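Local coordinates for protein lipoxygenase (Cyanothece sp., PDB 5EK8) that acts as a 9R-lipoxygenase, a non-heme iron enzyme that probably adds both atoms of molecular oxygen to polyunsaturated fatty acids, at residues F192-S197 with N622-G627; V200-K205 with Q614-S619; K205-I210 with Q225-P230; N231-L236 with G581-Y586. One frame throughout, in Å; residues are numbered along the deposited sequence.

Interaction 1 of 4, residues F192-S197 with N622-G627; sequences FQAYAS and NGIKYG
The amide of Gln193 reaches from helix 188-214 to the backbone of Lys625, whose N-H it accepts through OE1. Lys625 N lies 3.1 Å from Gln193 OE1 and the N-H...O angle is 146°, a moderately bent bond, yet the donor stands nearly along the C=O axis of the amide. With CG anti to its carbonyl carbon (chi1 -72°), the extended chain of Gln193 carries the amide across to Lys625. Its amide plane stands almost perpendicular to the ring of Tyr626, and the two side chains cross at about a right angle: Gln193 CD lies 4.0 Å from Tyr626 CB, while NE2 arrives at the ring edge, near the ring plane. The phenol leads away and its OH bonds to Asp634. Beside this bond the contact is mostly apolar. Ile624 turns its CG1-CD1 branch to the helix, Ile624 CD1 lying 3.6 Å from Ala194 CA. Ile624 CG1 is 3.8 Å from Ser197 CB. Shortening Gln193 to an alanine would probably leave the Lys625 N-H without this acceptor and take away the amide that packs against Tyr626 CB. Ile624 also packs on Ile668, the C-terminal iron ligand. Chemically, then, one side-chain-to-backbone bond ties Lys625 to helix 188-214, alongside bonds such as Ile624 O to Arg663, and hydrocarbon packing holds the residue that borders on an iron ligand.

Interaction 2 of 4, residues V200-K205 with Q614-S619; sequences VLTPIK and QVYIFS
Tyr616 carries most of this contact with Leu201, Thr202 and Lys205, and its atoms can be taken in order from the backbone. Its CG lies opposite the backbone N (chi1 172°), sending the side chain across toward helix 188-214. At the root, Tyr616 CB lies 3.9 Å from Lys205 CG. The ring follows beneath the lysine: Lys205 CB makes a CH-pi contact over one face, 4.2 Å from the centroid of the Tyr616 ring and 28° off the normal, while the lysine NZ goes on to a salt bridge with Glu11. The ring edge meets Leu201, whose CB is 3.8 Å from Tyr616 CE1, and whose carbonyl carbon lies in the ring plane. At the tip, Tyr616 OH donates to Thr202 OG1 at 2.6 Å, and OG1 is also hydrogen-bonded to Ala198 O. A phenylalanine at Tyr616 would probably keep the lysine contact but leave Thr202 OG1 without its donor. Beside the ring, Leu201 CD1 reaches Ser619 CB at 3.6 Å. The two segments run antiparallel, their axes 9.9 Å apart at closest, with 173° between their N-to-C directions, an antiparallel helix pair within the largely helical lipoxygenase domain.

Interaction 3 of 4, residues K205-I210 with Q225-P230; sequences KAKHTI and QADYPP
His208 and Tyr228 form the close-packed side of this contact, and Lys207 with Asp227 the side toward solvent. On the inner side, His208 CE1 comes within 3.5 Å of Tyr228 CE2, which lies at the edge of the imidazole, in its plane. The two ring planes are 72° apart with centroids 5.4 Å from each other, an oblique pairing in which the side chains slide past one another in opposite directions. Tyr228 OH lies 3.2 Å from Lys205 CB and close to its CA, without bonding to the nearby Lys205 N. Both buried polar groups find a partner on helix 608-623, since Tyr228 OH and His208 ND1 are each hydrogen-bonded to Thr612 OG1. The contact joins two successive helices, 188-214 and 221-227, as an alpha-alpha pair linked by a short connection, the second contributing Asp227 and the Tyr228 that follows, and a His-carboxylate hydrogen bond marks the change from inner to outer side. His208 NE2 donates to Asp227 OD2 at 3.1 Å with an N-H...O angle of 161°. The acceptor lies in the imidazole plane and offers its anti lone pair, and the carboxylate is almost coplanar with the ring. On the outer side the packing thins to a single extended, solvent-exposed chain: Lys207 crosses Asp227 at about a right angle, and Lys207 NZ makes a salt bridge to the same Asp227 OD2 at 3.0 Å. That ammonium approaches from the syn side, tilted 24° out of the carboxylate plane, so two donors on different sides grip one oxygen.

Interaction 4 of 4, residues N231-L236 with G581-Y586; sequences NLTINL and GGELAY
Asn231 faces Gly582 and Glu583 while serving as N-cap of helix 232-239. Its CG sits between its own N and carbonyl carbon, the crowded position (chi1 78°), from which Asn231 OD1 accepts from Ile234 N at 3.1 Å. On the second segment, Gly582 comes first: Gly582 CA lies 3.9 Å from Asn231 CB, with no side chain of its own between them. Glu583 follows. Glu583 CB touches the capping Asn231 OD1 at 3.4 Å, and the chain runs extended from there, with CG anti to the backbone N. Glu583 CD meets Ile234 CG1 at 3.4 Å, so the aliphatic isoleucine branch lies against the carboxylate. Glu583 OE1 accepts from Thr233 OG1 at 2.7 Å, on the anti side and 30° out of the carboxylate plane. That hydroxyl in turn receives a bond from Asn231 ND2, giving a short relay from cap amide through threonine to glutamate. Both ends have outside partners: ND2 also bonds to Ser578 O, and OE1 forms a salt bridge with Arg245, a charge likely to stabilise the carboxylate in this buried contact. Three residues further on, at Tyr586, the side chain turns back to the helix and crosses Thr233 at about a right angle. The methyl Thr233 CG2 lies over one face of the Tyr586 ring, 4.0 Å from its centroid and 24° off the normal.

In the fold
Interactions 1 and 2 join the same two helices, 188-214 and 608-623, with centres 13 Å apart. Interaction 3 lies close beside interaction 2, centres 7 Å apart, sharing Lys205 and bringing Tyr228 OH to 3.4 Å from Tyr616 CB. Interaction 4 is tied to both: Gln225 OE1 probably accepts from Leu584 N at 2.8 Å, and Gln614 NE2 probably donates to Gly581 O at 2.9 Å. Interaction 1 is the nearer of the first two to the iron. In it the side chain of Ile624 is about 10 Å from the metal and about 4 Å from that of its ligand Ile668; in interaction 2 that of Ser619 is about 14 Å from the iron. Interactions 3 and 4 are away from the annotated sites.

Interaction 1 of 4, residues F192-S197 with N622-G627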
loop_
_atom_site.group_PDB
_atom_site.type_symbol
_atom_site.label_atom_id
_atom_site.label_comp_id
_atom_site.label_asym_id
_atom_site.label_seq_id
_atom_site.Cartn_x
_atom_site.Cartn_y
_atom_site.Cartn_z
ATOM N N PHE A 192 -9.687 1.411 -15.987
ATOM C CA PHE A 192 -11.050 1.694 -16.428
ATOM C C PHE A 192 -11.996 1.938 -15.255
ATOM O O PHE A 192 -12.773 2.894 -15.263
ATOM C CB PHE A 192 -11.576 0.548 -17.289
ATOM C CG PHE A 192 -10.971 0.493 -18.660
ATOM C CD1 PHE A 192 -10.279 1.578 -19.170
ATOM C CD2 PHE A 192 -11.096 -0.641 -19.441
ATOM C CE1 PHE A 192 -9.720 1.531 -20.436
ATOM C CE2 PHE A 192 -10.542 -0.695 -20.709
ATOM C CZ PHE A 192 -9.854 0.393 -21.208
ATOM N N GLN A 193 -11.924 1.072 -14.249
ATOM C CA GLN A 193 -12.719 1.247 -13.038
ATOM C C GLN A 193 -12.397 2.581 -12.374
ATOM O O GLN A 193 -13.300 3.309 -11.943
ATOM C CB GLN A 193 -12.479 0.104 -12.052
ATOM C CG GLN A 193 -13.087 -1.214 -12.473
ATOM C CD GLN A 193 -13.394 -2.099 -11.286
ATOM O OE1 GLN A 193 -13.353 -1.648 -10.138
ATOM N NE2 GLN A 193 -13.703 -3.368 -11.551
ATOM N N ALA A 194 -11.110 2.902 -12.306
ATOM C CA ALA A 194 -10.703 4.163 -11.698
ATOM C C ALA A 194 -11.352 5.350 -12.401
ATOM O O ALA A 194 -12.017 6.177 -11.769
ATOM C CB ALA A 194 -9.188 4.303 -11.714
ATOM N N TYR A 195 -11.169 5.417 -13.717
ATOM C CA TYR A 195 -11.638 6.560 -14.489
ATOM C C TYR A 195 -13.160 6.634 -14.511
ATOM O O TYR A 195 -13.734 7.720 -14.566
ATOM C CB TYR A 195 -11.067 6.503 -15.909
ATOM C CG TYR A 195 -9.575 6.758 -15.937
ATOM C CD1 TYR A 195 -9.031 7.858 -15.280
ATOM C CD2 TYR A 195 -8.706 5.885 -16.585
ATOM C CE1 TYR A 195 -7.668 8.098 -15.285
ATOM C CE2 TYR A 195 -7.335 6.115 -16.595
ATOM C CZ TYR A 195 -6.822 7.225 -15.941
ATOM O OH TYR A 195 -5.461 7.464 -15.941
ATOM N N ALA A 196 -13.810 5.479 -14.441
ATOM C CA ALA A 196 -15.264 5.432 -14.398
ATOM C C ALA A 196 -15.779 6.022 -13.091
ATOM O O ALA A 196 -16.617 6.937 -13.090
ATOM C CB ALA A 196 -15.750 4.007 -14.564
ATOM N N SER A 197 -15.274 5.479 -11.983
ATOM C CA SER A 197 -15.637 5.935 -10.643
ATOM C C SER A 197 -15.421 7.439 -10.510
ATOM O O SER A 197 -16.295 8.179 -10.030
ATOM C CB SER A 197 -14.819 5.181 -9.589
ATOM O OG SER A 197 -15.387 5.314 -8.299
ATOM N N ASN A 622 -12.742 3.645 -2.011
ATOM C CA ASN A 622 -13.384 2.358 -1.767
ATOM C C ASN A 622 -14.262 1.930 -2.952
ATOM O O ASN A 622 -14.652 0.766 -3.053
ATOM C CB ASN A 622 -14.186 2.395 -0.456
ATOM C CG ASN A 622 -15.697 2.470 -0.675
ATOM O OD1 ASN A 622 -16.204 3.337 -1.396
ATOM N ND2 ASN A 622 -16.423 1.555 -0.039
ATOM N N GLY A 623 -14.552 2.868 -3.853
ATOM C CA GLY A 623 -15.388 2.591 -5.010
ATOM C C GLY A 623 -14.667 1.873 -6.139
ATOM O O GLY A 623 -15.294 1.200 -6.959
ATOM N N ILE A 624 -13.348 2.029 -6.190
ATOM C CA ILE A 624 -12.520 1.328 -7.168
ATOM C C ILE A 624 -12.082 -0.018 -6.600
ATOM O O ILE A 624 -11.290 -0.070 -5.654
ATOM C CB ILE A 624 -11.277 2.155 -7.558
ATOM C CG1 ILE A 624 -11.690 3.526 -8.096
ATOM C CG2 ILE A 624 -10.444 1.416 -8.587
ATOM C CD1 ILE A 624 -10.556 4.517 -8.168
ATOM N N LYS A 625 -12.590 -1.105 -7.172
ATOM C CA LYS A 625 -12.372 -2.422 -6.590
ATOM C C LYS A 625 -11.962 -3.473 -7.618
ATOM O O LYS A 625 -12.716 -4.399 -7.901
ATOM C CB LYS A 625 -13.636 -2.876 -5.852
ATOM C CG LYS A 625 -13.392 -3.930 -4.783
ATOM C CD LYS A 625 -14.519 -3.947 -3.767
ATOM C CE LYS A 625 -14.140 -4.762 -2.541
ATOM N NZ LYS A 625 -15.117 -4.564 -1.435
ATOM N N TYR A 626 -10.760 -3.328 -8.165
ATOM C CA TYR A 626 -10.215 -4.302 -9.106
ATOM C C TYR A 626 -9.045 -5.061 -8.475
ATOM O O TYR A 626 -8.134 -4.459 -7.900
ATOM C CB TYR A 626 -9.774 -3.600 -10.394
ATOM C CG TYR A 626 -9.251 -4.513 -11.482
ATOM C CD1 TYR A 626 -10.054 -4.877 -12.553
ATOM C CD2 TYR A 626 -7.945 -4.997 -11.452
ATOM C CE1 TYR A 626 -9.583 -5.704 -13.555
ATOM C CE2 TYR A 626 -7.467 -5.829 -12.450
ATOM C CZ TYR A 626 -8.295 -6.177 -13.500
ATOM O OH TYR A 626 -7.832 -6.997 -14.500
ATOM N N GLY A 627 -9.071 -6.385 -8.595
ATOM C CA GLY A 627 -8.023 -7.220 -8.035
ATOM C C GLY A 627 -8.451 -7.914 -6.756
ATOM O O GLY A 627 -8.123 -7.470 -5.651
#

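Interaction 2 of 4, residues V200-K205 with Q614-S619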
loop_
_atom_site.group_PDB
_atom_site.type_symbol
_atom_site.label_atom_id
_atom_site.label_comp_id
_atom_site.label_asym_id
_atom_site.label_seq_id
_atom_site.Cartn_x
_atom_site.Cartn_y
_atom_site.Cartn_z
ATOM N N VAL A 200 -17.982 9.481 -12.424
ATOM C CA VAL A 200 -19.235 9.627 -11.690
ATOM C C VAL A 200 -19.119 10.656 -10.560
ATOM O O VAL A 200 -19.919 11.584 -10.477
ATOM C CB VAL A 200 -19.700 8.287 -11.092
ATOM C CG1 VAL A 200 -20.941 8.492 -10.233
ATOM C CG2 VAL A 200 -19.959 7.272 -12.190
ATOM N N LEU A 201 -18.114 10.499 -9.703
ATOM C CA LEU A 201 -18.047 11.270 -8.456
ATOM C C LEU A 201 -17.474 12.694 -8.566
ATOM O O LEU A 201 -17.837 13.570 -7.782
ATOM C CB LEU A 201 -17.237 10.483 -7.423
ATOM C CG LEU A 201 -17.958 9.317 -6.745
ATOM C CD1 LEU A 201 -16.985 8.403 -6.005
ATOM C CD2 LEU A 201 -19.007 9.858 -5.795
ATOM N N THR A 202 -16.585 12.925 -9.526
ATOM C CA THR A 202 -15.880 14.207 -9.632
ATOM C C THR A 202 -16.758 15.424 -9.967
ATOM O O THR A 202 -16.521 16.501 -9.423
ATOM C CB THR A 202 -14.744 14.123 -10.674
ATOM O OG1 THR A 202 -13.853 13.061 -10.319
ATOM C CG2 THR A 202 -13.956 15.421 -10.738
ATOM N N PRO A 203 -17.764 15.274 -10.856
ATOM C CA PRO A 203 -18.607 16.454 -11.109
ATOM C C PRO A 203 -19.315 16.984 -9.862
ATOM O O PRO A 203 -19.641 18.173 -9.802
ATOM C CB PRO A 203 -19.626 15.940 -12.125
ATOM C CG PRO A 203 -18.910 14.867 -12.841
ATOM C CD PRO A 203 -18.074 14.185 -11.802
ATOM N N ILE A 204 -19.535 16.109 -8.882
ATOM C CA ILE A 204 -20.140 16.497 -7.613
ATOM C C ILE A 204 -19.189 17.397 -6.829
ATOM O O ILE A 204 -19.532 18.524 -6.453
ATOM C CB ILE A 204 -20.503 15.259 -6.756
ATOM C CG1 ILE A 204 -21.234 14.205 -7.591
ATOM C CG2 ILE A 204 -21.344 15.660 -5.562
ATOM C CD1 ILE A 204 -22.583 14.656 -8.118
ATOM N N LYS A 205 -17.988 16.880 -6.592
ATOM C CA LYS A 205 -16.948 17.606 -5.880
ATOM C C LYS A 205 -16.666 18.937 -6.566
ATOM O O LYS A 205 -16.450 19.953 -5.913
ATOM C CB LYS A 205 -15.677 16.757 -5.798
ATOM C CG LYS A 205 -14.673 17.202 -4.746
ATOM C CD LYS A 205 -13.619 18.140 -5.321
ATOM C CE LYS A 205 -12.685 17.423 -6.290
ATOM N NZ LYS A 205 -11.746 18.369 -6.962
ATOM N N GLN A 614 -13.483 15.224 1.512
ATOM C CA GLN A 614 -13.509 14.048 2.381
ATOM C C GLN A 614 -14.369 12.945 1.779
ATOM O O GLN A 614 -13.879 11.841 1.470
ATOM C CB GLN A 614 -14.040 14.410 3.771
ATOM C CG GLN A 614 -14.266 13.206 4.689
ATOM C CD GLN A 614 -14.903 13.591 6.019
ATOM O OE1 GLN A 614 -14.868 14.754 6.422
ATOM N NE2 GLN A 614 -15.494 12.615 6.704
ATOM N N VAL A 615 -15.652 13.256 1.596
ATOM C CA VAL A 615 -16.590 12.268 1.072
ATOM C C VAL A 615 -16.169 11.773 -0.316
ATOM O O VAL A 615 -16.220 10.572 -0.608
ATOM C CB VAL A 615 -18.016 12.834 1.007
ATOM C CG1 VAL A 615 -18.999 11.745 0.587
ATOM C CG2 VAL A 615 -18.402 13.422 2.358
ATOM N N TYR A 616 -15.733 12.704 -1.158
ATOM C CA TYR A 616 -15.275 12.375 -2.503
ATOM C C TYR A 616 -14.159 11.337 -2.488
ATOM O O TYR A 616 -14.274 10.284 -3.116
ATOM C CB TYR A 616 -14.799 13.633 -3.228
ATOM C CG TYR A 616 -14.139 13.365 -4.561
ATOM C CD1 TYR A 616 -14.891 13.004 -5.668
ATOM C CD2 TYR A 616 -12.761 13.483 -4.713
ATOM C CE1 TYR A 616 -14.291 12.760 -6.884
ATOM C CE2 TYR A 616 -12.153 13.245 -5.930
ATOM C CZ TYR A 616 -12.924 12.880 -7.011
ATOM O OH TYR A 616 -12.335 12.636 -8.229
ATOM N N ILE A 617 -13.089 11.638 -1.760
ATOM C CA ILE A 617 -11.931 10.759 -1.712
ATOM C C ILE A 617 -12.286 9.400 -1.128
ATOM O O ILE A 617 -11.870 8.376 -1.667
ATOM C CB ILE A 617 -10.776 11.379 -0.895
ATOM C CG1 ILE A 617 -10.165 12.555 -1.653
ATOM C CG2 ILE A 617 -9.688 10.347 -0.626
ATOM C CD1 ILE A 617 -9.566 12.160 -2.985
ATOM N N PHE A 618 -13.052 9.374 -0.039
ATOM C CA PHE A 618 -13.394 8.081 0.556
ATOM C C PHE A 618 -14.194 7.219 -0.423
ATOM O O PHE A 618 -13.886 6.032 -0.634
ATOM C CB PHE A 618 -14.174 8.269 1.855
ATOM C CG PHE A 618 -13.338 8.759 2.992
ATOM C CD1 PHE A 618 -11.967 8.564 2.995
ATOM C CD2 PHE A 618 -13.916 9.414 4.061
ATOM C CE1 PHE A 618 -11.187 9.018 4.040
ATOM C CE2 PHE A 618 -13.142 9.869 5.116
ATOM C CZ PHE A 618 -11.776 9.672 5.104
ATOM N N SER A 619 -15.203 7.837 -1.037
ATOM C CA SER A 619 -16.083 7.154 -1.983
ATOM C C SER A 619 -15.335 6.653 -3.216
ATOM O O SER A 619 -15.635 5.580 -3.744
ATOM C CB SER A 619 -17.212 8.089 -2.403
ATOM O OG SER A 619 -17.774 8.726 -1.268
#

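Interaction 3 of 4, residues K205-I210 with Q225-P230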
loop_
_atom_site.group_PDB
_atom_site.type_symbol
_atom_site.label_atom_id
_atom_site.label_comp_id
_atom_site.label_asym_id
_atom_site.label_seq_id
_atom_site.Cartn_x
_atom_site.Cartn_y
_atom_site.Cartn_z
ATOM N N LYS A 205 -17.988 16.880 -6.592
ATOM C CA LYS A 205 -16.948 17.606 -5.880
ATOM C C LYS A 205 -16.666 18.937 -6.566
ATOM O O LYS A 205 -16.450 19.953 -5.913
ATOM C CB LYS A 205 -15.677 16.757 -5.798
ATOM C CG LYS A 205 -14.673 17.202 -4.746
ATOM C CD LYS A 205 -13.619 18.140 -5.321
ATOM C CE LYS A 205 -12.685 17.423 -6.290
ATOM N NZ LYS A 205 -11.746 18.369 -6.962
ATOM N N ALA A 206 -16.685 18.919 -7.893
ATOM C CA ALA A 206 -16.465 20.117 -8.687
ATOM C C ALA A 206 -17.574 21.130 -8.440
ATOM O O ALA A 206 -17.304 22.307 -8.196
ATOM C CB ALA A 206 -16.379 19.769 -10.162
ATOM N N LYS A 207 -18.818 20.660 -8.503
ATOM C CA LYS A 207 -19.976 21.497 -8.203
ATOM C C LYS A 207 -19.815 22.184 -6.850
ATOM O O LYS A 207 -19.989 23.399 -6.730
ATOM C CB LYS A 207 -21.258 20.665 -8.210
ATOM C CG LYS A 207 -22.526 21.489 -8.044
ATOM C CD LYS A 207 -23.663 20.665 -7.455
ATOM C CE LYS A 207 -24.860 21.542 -7.107
ATOM N NZ LYS A 207 -25.799 20.876 -6.157
ATOM N N HIS A 208 -19.465 21.397 -5.838
ATOM C CA HIS A 208 -19.325 21.924 -4.489
ATOM C C HIS A 208 -18.205 22.947 -4.395
ATOM O O HIS A 208 -18.368 24.005 -3.785
ATOM C CB HIS A 208 -19.078 20.787 -3.505
ATOM C CG HIS A 208 -20.218 19.827 -3.403
ATOM N ND1 HIS A 208 -20.073 18.549 -2.914
ATOM C CD2 HIS A 208 -21.527 19.962 -3.724
ATOM C CE1 HIS A 208 -21.243 17.934 -2.940
ATOM N NE2 HIS A 208 -22.141 18.769 -3.430
ATOM N N THR A 209 -17.071 22.625 -5.008
ATOM C CA THR A 209 -15.903 23.492 -4.971
ATOM C C THR A 209 -16.203 24.840 -5.609
ATOM O O THR A 209 -15.882 25.888 -5.045
ATOM C CB THR A 209 -14.701 22.855 -5.686
ATOM O OG1 THR A 209 -14.344 21.632 -5.032
ATOM C CG2 THR A 209 -13.515 23.795 -5.649
ATOM N N ILE A 210 -16.827 24.805 -6.785
ATOM C CA ILE A 210 -17.187 26.031 -7.489
ATOM C C ILE A 210 -18.207 26.815 -6.673
ATOM O O ILE A 210 -18.160 28.042 -6.625
ATOM C CB ILE A 210 -17.748 25.738 -8.903
ATOM C CG1 ILE A 210 -16.715 24.975 -9.733
ATOM C CG2 ILE A 210 -18.127 27.029 -9.620
ATOM C CD1 ILE A 210 -17.089 24.837 -11.186
ATOM N N GLN A 225 -23.702 16.266 1.668
ATOM C CA GLN A 225 -23.985 14.882 2.016
ATOM C C GLN A 225 -25.019 14.278 1.067
ATOM O O GLN A 225 -24.834 13.172 0.561
ATOM C CB GLN A 225 -24.469 14.778 3.454
ATOM C CG GLN A 225 -24.414 13.366 3.999
ATOM C CD GLN A 225 -22.993 12.909 4.286
ATOM O OE1 GLN A 225 -22.405 13.259 5.317
ATOM N NE2 GLN A 225 -22.432 12.126 3.373
ATOM N N ALA A 226 -26.099 15.018 0.827
ATOM C CA ALA A 226 -27.159 14.577 -0.076
ATOM C C ALA A 226 -26.645 14.302 -1.484
ATOM O O ALA A 226 -27.033 13.311 -2.107
ATOM C CB ALA A 226 -28.271 15.613 -0.126
ATOM N N ASP A 227 -25.771 15.176 -1.977
ATOM C CA ASP A 227 -25.304 15.084 -3.359
ATOM C C ASP A 227 -24.391 13.878 -3.610
ATOM O O ASP A 227 -24.204 13.467 -4.759
ATOM C CB ASP A 227 -24.593 16.377 -3.765
ATOM C CG ASP A 227 -25.570 17.503 -4.072
ATOM O OD1 ASP A 227 -26.793 17.251 -4.057
ATOM O OD2 ASP A 227 -25.121 18.639 -4.336
ATOM N N TYR A 228 -23.826 13.315 -2.545
ATOM C CA TYR A 228 -23.102 12.049 -2.649
ATOM C C TYR A 228 -24.009 10.907 -2.207
ATOM O O TYR A 228 -24.948 11.125 -1.447
ATOM C CB TYR A 228 -21.827 12.055 -1.800
ATOM C CG TYR A 228 -20.721 12.963 -2.291
ATOM C CD1 TYR A 228 -19.909 12.594 -3.353
ATOM C CD2 TYR A 228 -20.471 14.178 -1.668
ATOM C CE1 TYR A 228 -18.890 13.422 -3.793
ATOM C CE2 TYR A 228 -19.455 15.011 -2.099
ATOM C CZ TYR A 228 -18.668 14.630 -3.161
ATOM O OH TYR A 228 -17.659 15.461 -3.589
ATOM N N PRO A 229 -23.747 9.688 -2.699
ATOM C CA PRO A 229 -24.496 8.522 -2.216
ATOM C C PRO A 229 -24.322 8.311 -0.716
ATOM O O PRO A 229 -23.335 8.771 -0.154
ATOM C CB PRO A 229 -23.899 7.351 -3.014
ATOM C CG PRO A 229 -22.681 7.888 -3.681
ATOM C CD PRO A 229 -22.895 9.352 -3.850
ATOM N N PRO A 230 -25.277 7.631 -0.067
ATOM C CA PRO A 230 -25.167 7.387 1.375
ATOM C C PRO A 230 -24.091 6.358 1.704
ATOM O O PRO A 230 -23.659 5.625 0.817
ATOM C CB PRO A 230 -26.556 6.860 1.744
ATOM C CG PRO A 230 -27.045 6.215 0.494
ATOM C CD PRO A 230 -26.519 7.070 -0.628
#

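Interaction 4 of 4, residues N231-L236 with G581-Y586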
loop_
_atom_site.group_PDB
_atom_site.type_symbol
_atom_site.label_atom_id
_atom_site.label_comp_id
_atom_site.label_asym_id
_atom_site.label_seq_id
_atom_site.Cartn_x
_atom_site.Cartn_y
_atom_site.Cartn_z
ATOM N N ASN A 231 -23.668 6.313 2.964
ATOM C CA ASN A 231 -22.700 5.318 3.413
ATOM C C ASN A 231 -23.357 4.384 4.408
ATOM O O ASN A 231 -24.564 4.458 4.625
ATOM C CB ASN A 231 -21.472 5.975 4.045
ATOM C CG ASN A 231 -21.731 6.441 5.463
ATOM O OD1 ASN A 231 -22.765 7.044 5.752
ATOM N ND2 ASN A 231 -20.794 6.152 6.362
ATOM N N LEU A 232 -22.559 3.520 5.025
ATOM C CA LEU A 232 -23.098 2.513 5.929
ATOM C C LEU A 232 -23.858 3.125 7.109
ATOM O O LEU A 232 -24.964 2.687 7.437
ATOM C CB LEU A 232 -21.979 1.612 6.446
ATOM C CG LEU A 232 -22.423 0.600 7.504
ATOM C CD1 LEU A 232 -23.479 -0.338 6.943
ATOM C CD2 LEU A 232 -21.220 -0.175 8.064
ATOM N N THR A 233 -23.274 4.144 7.734
ATOM C CA THR A 233 -23.868 4.731 8.932
ATOM C C THR A 233 -25.162 5.483 8.612
ATOM O O THR A 233 -26.132 5.422 9.375
ATOM C CB THR A 233 -22.875 5.676 9.662
ATOM O OG1 THR A 233 -22.373 6.665 8.755
ATOM C CG2 THR A 233 -21.717 4.882 10.215
ATOM N N ILE A 234 -25.182 6.172 7.476
ATOM C CA ILE A 234 -26.399 6.841 7.031
ATOM C C ILE A 234 -27.530 5.832 6.827
ATOM O O ILE A 234 -28.627 6.023 7.341
ATOM C CB ILE A 234 -26.170 7.639 5.730
ATOM C CG1 ILE A 234 -25.288 8.858 6.012
ATOM C CG2 ILE A 234 -27.501 8.084 5.135
ATOM C CD1 ILE A 234 -24.833 9.593 4.771
ATOM N N ASN A 235 -27.248 4.754 6.097
ATOM C CA ASN A 235 -28.226 3.690 5.868
ATOM C C ASN A 235 -28.745 3.095 7.175
ATOM O O ASN A 235 -29.962 2.951 7.380
ATOM C CB ASN A 235 -27.619 2.573 5.010
ATOM C CG ASN A 235 -27.234 3.039 3.617
ATOM O OD1 ASN A 235 -27.808 3.987 3.085
ATOM N ND2 ASN A 235 -26.261 2.364 3.017
ATOM N N LEU A 236 -27.810 2.746 8.055
ATOM C CA LEU A 236 -28.153 2.180 9.353
ATOM C C LEU A 236 -29.093 3.100 10.117
ATOM O O LEU A 236 -30.127 2.661 10.619
ATOM C CB LEU A 236 -26.894 1.916 10.182
ATOM C CG LEU A 236 -26.036 0.727 9.764
ATOM C CD1 LEU A 236 -24.821 0.625 10.674
ATOM C CD2 LEU A 236 -26.854 -0.554 9.794
ATOM N N GLY A 581 -16.101 6.949 7.536
ATOM C CA GLY A 581 -15.971 8.371 7.276
ATOM C C GLY A 581 -16.786 8.930 6.129
ATOM O O GLY A 581 -16.572 10.072 5.726
ATOM N N GLY A 582 -17.718 8.138 5.608
ATOM C CA GLY A 582 -18.574 8.581 4.520
ATOM C C GLY A 582 -19.593 9.626 4.938
ATOM O O GLY A 582 -20.039 10.429 4.119
ATOM N N GLU A 583 -19.958 9.621 6.217
ATOM C CA GLU A 583 -20.939 10.564 6.746
ATOM C C GLU A 583 -20.289 11.620 7.640
ATOM O O GLU A 583 -19.780 11.314 8.719
ATOM C CB GLU A 583 -22.027 9.821 7.519
ATOM C CG GLU A 583 -23.032 10.734 8.192
ATOM C CD GLU A 583 -24.061 9.973 9.007
ATOM O OE1 GLU A 583 -23.721 8.886 9.528
ATOM O OE2 GLU A 583 -25.211 10.459 9.116
ATOM N N LEU A 584 -20.339 12.865 7.177
ATOM C CA LEU A 584 -19.663 13.995 7.810
ATOM C C LEU A 584 -20.087 14.241 9.253
ATOM O O LEU A 584 -19.254 14.553 10.110
ATOM C CB LEU A 584 -19.903 15.261 6.989
ATOM C CG LEU A 584 -19.450 15.171 5.531
ATOM C CD1 LEU A 584 -20.245 16.125 4.646
ATOM C CD2 LEU A 584 -17.961 15.461 5.431
ATOM N N ALA A 585 -21.379 14.102 9.528
ATOM C CA ALA A 585 -21.881 14.353 10.874
ATOM C C ALA A 585 -21.309 13.356 11.883
ATOM O O ALA A 585 -21.210 13.638 13.080
ATOM C CB ALA A 585 -23.398 14.306 10.885
ATOM N N TYR A 586 -20.930 12.187 11.381
ATOM C CA TYR A 586 -20.524 11.073 12.226
ATOM C C TYR A 586 -19.010 11.007 12.401
ATOM O O TYR A 586 -18.509 10.573 13.443
ATOM C CB TYR A 586 -21.048 9.767 11.629
ATOM C CG TYR A 586 -20.561 8.516 12.316
ATOM C CD1 TYR A 586 -21.059 8.137 13.555
ATOM C CD2 TYR A 586 -19.608 7.702 11.718
ATOM C CE1 TYR A 586 -20.613 6.986 14.184
ATOM C CE2 TYR A 586 -19.160 6.549 12.334
ATOM C CZ TYR A 586 -19.667 6.192 13.564
ATOM O OH TYR A 586 -19.213 5.047 14.182
#